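Local coordinates for ribosome-inactivating protein (PDB 2G5X) that is a plant member of the ribosome-inactivating protein family, at residues Val48-Thr60 / Ser138-Lys150. Numbering follows the deposited sequence.
Sequences VNLVLPFNRNTIT and SSLQTAFTAVYGK
Q141 meets F54 and P53 at the tip of the hairpin that joins strands 45-51 and 58-64, and this begins a contact that shows how a helix can close over the end of a β-hairpin without one direct hydrogen bond. The extended Q141 chain brings the amide to the edge of the F54 ring, where OE1 lies in the ring plane 3.4 Å from CZ, the amide and ring planes 67° apart. NE2 passes beside the P53 ring and donates to the backbone oxygen of V6, just beyond strand 3-5.

One turn on, F144 buries more surface here than any other residue. With CG anti to the backbone N (chi1 -174°), its ring lies against one face of the hairpin, gripped between side chains from both arms: L52 CG sits 3.6 Å from the ring centroid over one face, and I59 CD1 packs 3.6 Å from it over the other, both as CH-pi contacts. The rim meets L50 O in plane, CE1 lying 3.5 Å from that oxygen, already taken by the backbone N-H of I59.

T145 reaches the turn through a water that its OG1 shares with N55 ND2, while N55 OD1 forms an Asx turn with the N of N57. V147 only brushes I59. Y148 then lies flat against N57, amide and ring planes 12° apart, with N57 CB 3.8 Å from the ring centroid; a second water links its OH to T58 N. Chemically, then, CH-pi, apolar and amide-ring packing seats helix 137-145 and the following turn on this hairpin of the fold's mixed sheet, whereas two waters carry the hydrogen-bonded links.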
# COMPACT_ATOMS: atom_id res chain seq x y z
N VAL A 48 6.05 5.17 -3.62
CA VAL A 48 4.85 5.98 -3.45
C VAL A 48 5.08 7.05 -2.40
O VAL A 48 5.52 6.75 -1.29
CB VAL A 48 3.67 5.09 -3.00
CG1 VAL A 48 2.52 5.94 -2.50
CG2 VAL A 48 3.22 4.21 -4.16
N ASN A 49 4.79 8.30 -2.74
CA ASN A 49 4.95 9.40 -1.78
C ASN A 49 3.63 9.75 -1.11
O ASN A 49 2.62 9.94 -1.79
CB ASN A 49 5.47 10.66 -2.49
CG ASN A 49 6.98 10.69 -2.62
OD1 ASN A 49 7.66 9.71 -2.34
ND2 ASN A 49 7.50 11.83 -3.05
N LEU A 50 3.63 9.81 0.22
CA LEU A 50 2.45 10.22 0.97
C LEU A 50 2.89 11.55 1.60
O LEU A 50 3.94 11.62 2.24
CB LEU A 50 2.11 9.20 2.07
CG LEU A 50 1.58 7.83 1.64
CD1 LEU A 50 1.20 7.01 2.87
CD2 LEU A 50 0.37 7.99 0.72
N VAL A 51 2.11 12.60 1.40
CA VAL A 51 2.46 13.93 1.92
C VAL A 51 1.36 14.51 2.80
O VAL A 51 0.18 14.42 2.45
CB VAL A 51 2.72 14.92 0.76
CG1 VAL A 51 3.18 16.27 1.31
CG2 VAL A 51 3.74 14.35 -0.21
N LEU A 52 1.73 15.10 3.93
CA LEU A 52 0.74 15.72 4.81
C LEU A 52 0.52 17.15 4.35
O LEU A 52 1.47 17.89 4.12
CB LEU A 52 1.22 15.74 6.26
CG LEU A 52 1.36 14.40 6.98
CD1 LEU A 52 1.78 14.65 8.42
CD2 LEU A 52 0.04 13.64 6.93
N PRO A 53 -0.75 17.55 4.20
CA PRO A 53 -1.04 18.91 3.76
C PRO A 53 -0.63 20.00 4.75
O PRO A 53 -0.32 21.12 4.35
CB PRO A 53 -2.55 18.88 3.52
CG PRO A 53 -3.03 17.89 4.55
CD PRO A 53 -1.99 16.79 4.44
N PHE A 54 -0.62 19.66 6.04
CA PHE A 54 -0.29 20.62 7.09
C PHE A 54 1.13 21.17 7.10
O PHE A 54 1.34 22.39 7.13
CB PHE A 54 -0.55 20.01 8.48
CG PHE A 54 -1.82 19.24 8.58
CD1 PHE A 54 -1.81 17.85 8.54
CD2 PHE A 54 -3.04 19.89 8.71
CE1 PHE A 54 -2.99 17.12 8.65
CE2 PHE A 54 -4.23 19.18 8.82
CZ PHE A 54 -4.20 17.79 8.78
N ASN A 55 2.11 20.27 7.09
CA ASN A 55 3.52 20.66 7.16
C ASN A 55 4.35 20.19 5.97
O ASN A 55 5.56 20.42 5.92
CB ASN A 55 4.11 20.09 8.44
CG ASN A 55 3.73 18.64 8.65
OD1 ASN A 55 3.73 17.85 7.71
ND2 ASN A 55 3.42 18.27 9.89
N ARG A 56 3.70 19.52 5.02
CA ARG A 56 4.37 19.02 3.83
C ARG A 56 5.36 17.89 4.12
O ARG A 56 6.15 17.53 3.24
CB ARG A 56 5.08 20.16 3.09
CG ARG A 56 4.20 21.38 2.82
CD ARG A 56 2.90 21.01 2.11
NE ARG A 56 3.12 20.37 0.81
CZ ARG A 56 2.15 20.04 -0.03
NH1 ARG A 56 0.89 20.28 0.28
NH2 ARG A 56 2.45 19.46 -1.19
N ASN A 57 5.33 17.34 5.33
CA ASN A 57 6.24 16.23 5.65
C ASN A 57 5.92 15.09 4.68
O ASN A 57 4.76 14.87 4.32
CB ASN A 57 6.05 15.75 7.09
CG ASN A 57 6.54 16.76 8.12
OD1 ASN A 57 7.32 17.67 7.80
ND2 ASN A 57 6.09 16.61 9.36
N THR A 58 6.94 14.35 4.27
CA THR A 58 6.77 13.27 3.31
C THR A 58 7.36 11.93 3.73
O THR A 58 8.48 11.87 4.25
CB THR A 58 7.39 13.66 1.95
OG1 THR A 58 6.78 14.86 1.46
CG2 THR A 58 7.21 12.55 0.92
N ILE A 59 6.60 10.87 3.51
CA ILE A 59 7.06 9.50 3.77
C ILE A 59 6.92 8.76 2.44
O ILE A 59 5.87 8.83 1.80
CB ILE A 59 6.20 8.79 4.84
CG1 ILE A 59 6.51 9.36 6.22
CG2 ILE A 59 6.49 7.28 4.82
CD1 ILE A 59 5.73 8.71 7.36
N THR A 60 7.98 8.08 2.03
CA THR A 60 7.96 7.34 0.77
C THR A 60 7.85 5.84 1.01
O THR A 60 8.71 5.24 1.65
CB THR A 60 9.25 7.62 -0.06
OG1 THR A 60 9.37 9.04 -0.28
CG2 THR A 60 9.19 6.91 -1.41
N SER A 138 -8.21 11.12 7.98
CA SER A 138 -7.79 11.55 9.31
C SER A 138 -6.99 10.47 10.03
O SER A 138 -5.99 10.76 10.69
CB SER A 138 -9.01 11.93 10.15
OG SER A 138 -9.73 12.98 9.51
N SER A 139 -7.43 9.22 9.89
CA SER A 139 -6.75 8.09 10.52
C SER A 139 -5.32 7.98 10.01
O SER A 139 -4.38 7.79 10.79
CB SER A 139 -7.50 6.79 10.23
OG SER A 139 -8.84 6.85 10.70
N LEU A 140 -5.15 8.10 8.70
CA LEU A 140 -3.82 8.02 8.11
C LEU A 140 -2.94 9.20 8.52
O LEU A 140 -1.74 9.02 8.78
CB LEU A 140 -3.93 7.94 6.58
CG LEU A 140 -2.61 7.82 5.81
CD1 LEU A 140 -1.77 6.68 6.37
CD2 LEU A 140 -2.90 7.62 4.33
N GLN A 141 -3.51 10.39 8.59
CA GLN A 141 -2.73 11.56 8.99
C GLN A 141 -2.20 11.39 10.42
O GLN A 141 -1.05 11.72 10.71
CB GLN A 141 -3.57 12.84 8.91
CG GLN A 141 -4.02 13.22 7.50
CD GLN A 141 -4.91 14.45 7.49
OE1 GLN A 141 -5.58 14.75 8.48
NE2 GLN A 141 -4.95 15.15 6.37
N THR A 142 -3.04 10.87 11.30
CA THR A 142 -2.66 10.65 12.69
C THR A 142 -1.55 9.61 12.80
O THR A 142 -0.57 9.81 13.53
CB THR A 142 -3.87 10.19 13.54
OG1 THR A 142 -4.84 11.25 13.59
CG2 THR A 142 -3.43 9.85 14.96
N ALA A 143 -1.69 8.51 12.07
CA ALA A 143 -0.69 7.45 12.10
C ALA A 143 0.64 7.95 11.54
O ALA A 143 1.71 7.61 12.05
CB ALA A 143 -1.18 6.24 11.30
N PHE A 144 0.56 8.76 10.50
CA PHE A 144 1.73 9.35 9.85
C PHE A 144 2.51 10.19 10.87
O PHE A 144 3.73 10.05 11.02
CB PHE A 144 1.25 10.22 8.68
CG PHE A 144 2.35 10.78 7.81
CD1 PHE A 144 2.37 10.52 6.44
CD2 PHE A 144 3.31 11.64 8.34
CE1 PHE A 144 3.33 11.10 5.61
CE2 PHE A 144 4.27 12.23 7.52
CZ PHE A 144 4.28 11.96 6.15
N THR A 145 1.80 11.05 11.58
CA THR A 145 2.41 11.94 12.58
C THR A 145 3.13 11.20 13.71
O THR A 145 4.13 11.69 14.24
CB THR A 145 1.34 12.87 13.18
OG1 THR A 145 0.78 13.68 12.14
CG2 THR A 145 1.95 13.78 14.24
N ALA A 146 2.63 10.02 14.07
CA ALA A 146 3.25 9.25 15.14
C ALA A 146 4.51 8.53 14.68
O ALA A 146 5.25 7.96 15.48
CB ALA A 146 2.25 8.23 15.69
N VAL A 147 4.77 8.57 13.37
CA VAL A 147 5.94 7.90 12.80
C VAL A 147 7.03 8.82 12.25
O VAL A 147 8.20 8.71 12.64
CB VAL A 147 5.50 6.93 11.68
CG1 VAL A 147 6.72 6.39 10.94
CG2 VAL A 147 4.71 5.78 12.28
N TYR A 148 6.66 9.72 11.36
CA TYR A 148 7.64 10.61 10.74
C TYR A 148 8.63 11.31 11.67
O TYR A 148 8.26 12.06 12.57
CB TYR A 148 6.92 11.65 9.87
CG TYR A 148 7.86 12.62 9.19
CD1 TYR A 148 8.28 13.78 9.83
CD2 TYR A 148 8.35 12.36 7.91
CE1 TYR A 148 9.17 14.66 9.22
CE2 TYR A 148 9.24 13.24 7.29
CZ TYR A 148 9.65 14.38 7.95
OH TYR A 148 10.54 15.24 7.36
N GLY A 149 9.92 11.05 11.42
CA GLY A 149 10.99 11.67 12.19
C GLY A 149 11.09 11.37 13.67
O GLY A 149 11.80 12.08 14.39
N LYS A 150 10.42 10.33 14.14
CA LYS A 150 10.47 10.01 15.56
C LYS A 150 11.10 8.65 15.87
O LYS A 150 11.58 7.96 14.97
CB LYS A 150 9.06 10.05 16.15
CG LYS A 150 8.38 11.40 15.99
CD LYS A 150 6.96 11.36 16.54
CE LYS A 150 6.31 12.73 16.43
NZ LYS A 150 4.93 12.73 16.98
O HOH W 1 2.43 15.77 11.47
O HOH W 2 9.51 15.56 4.71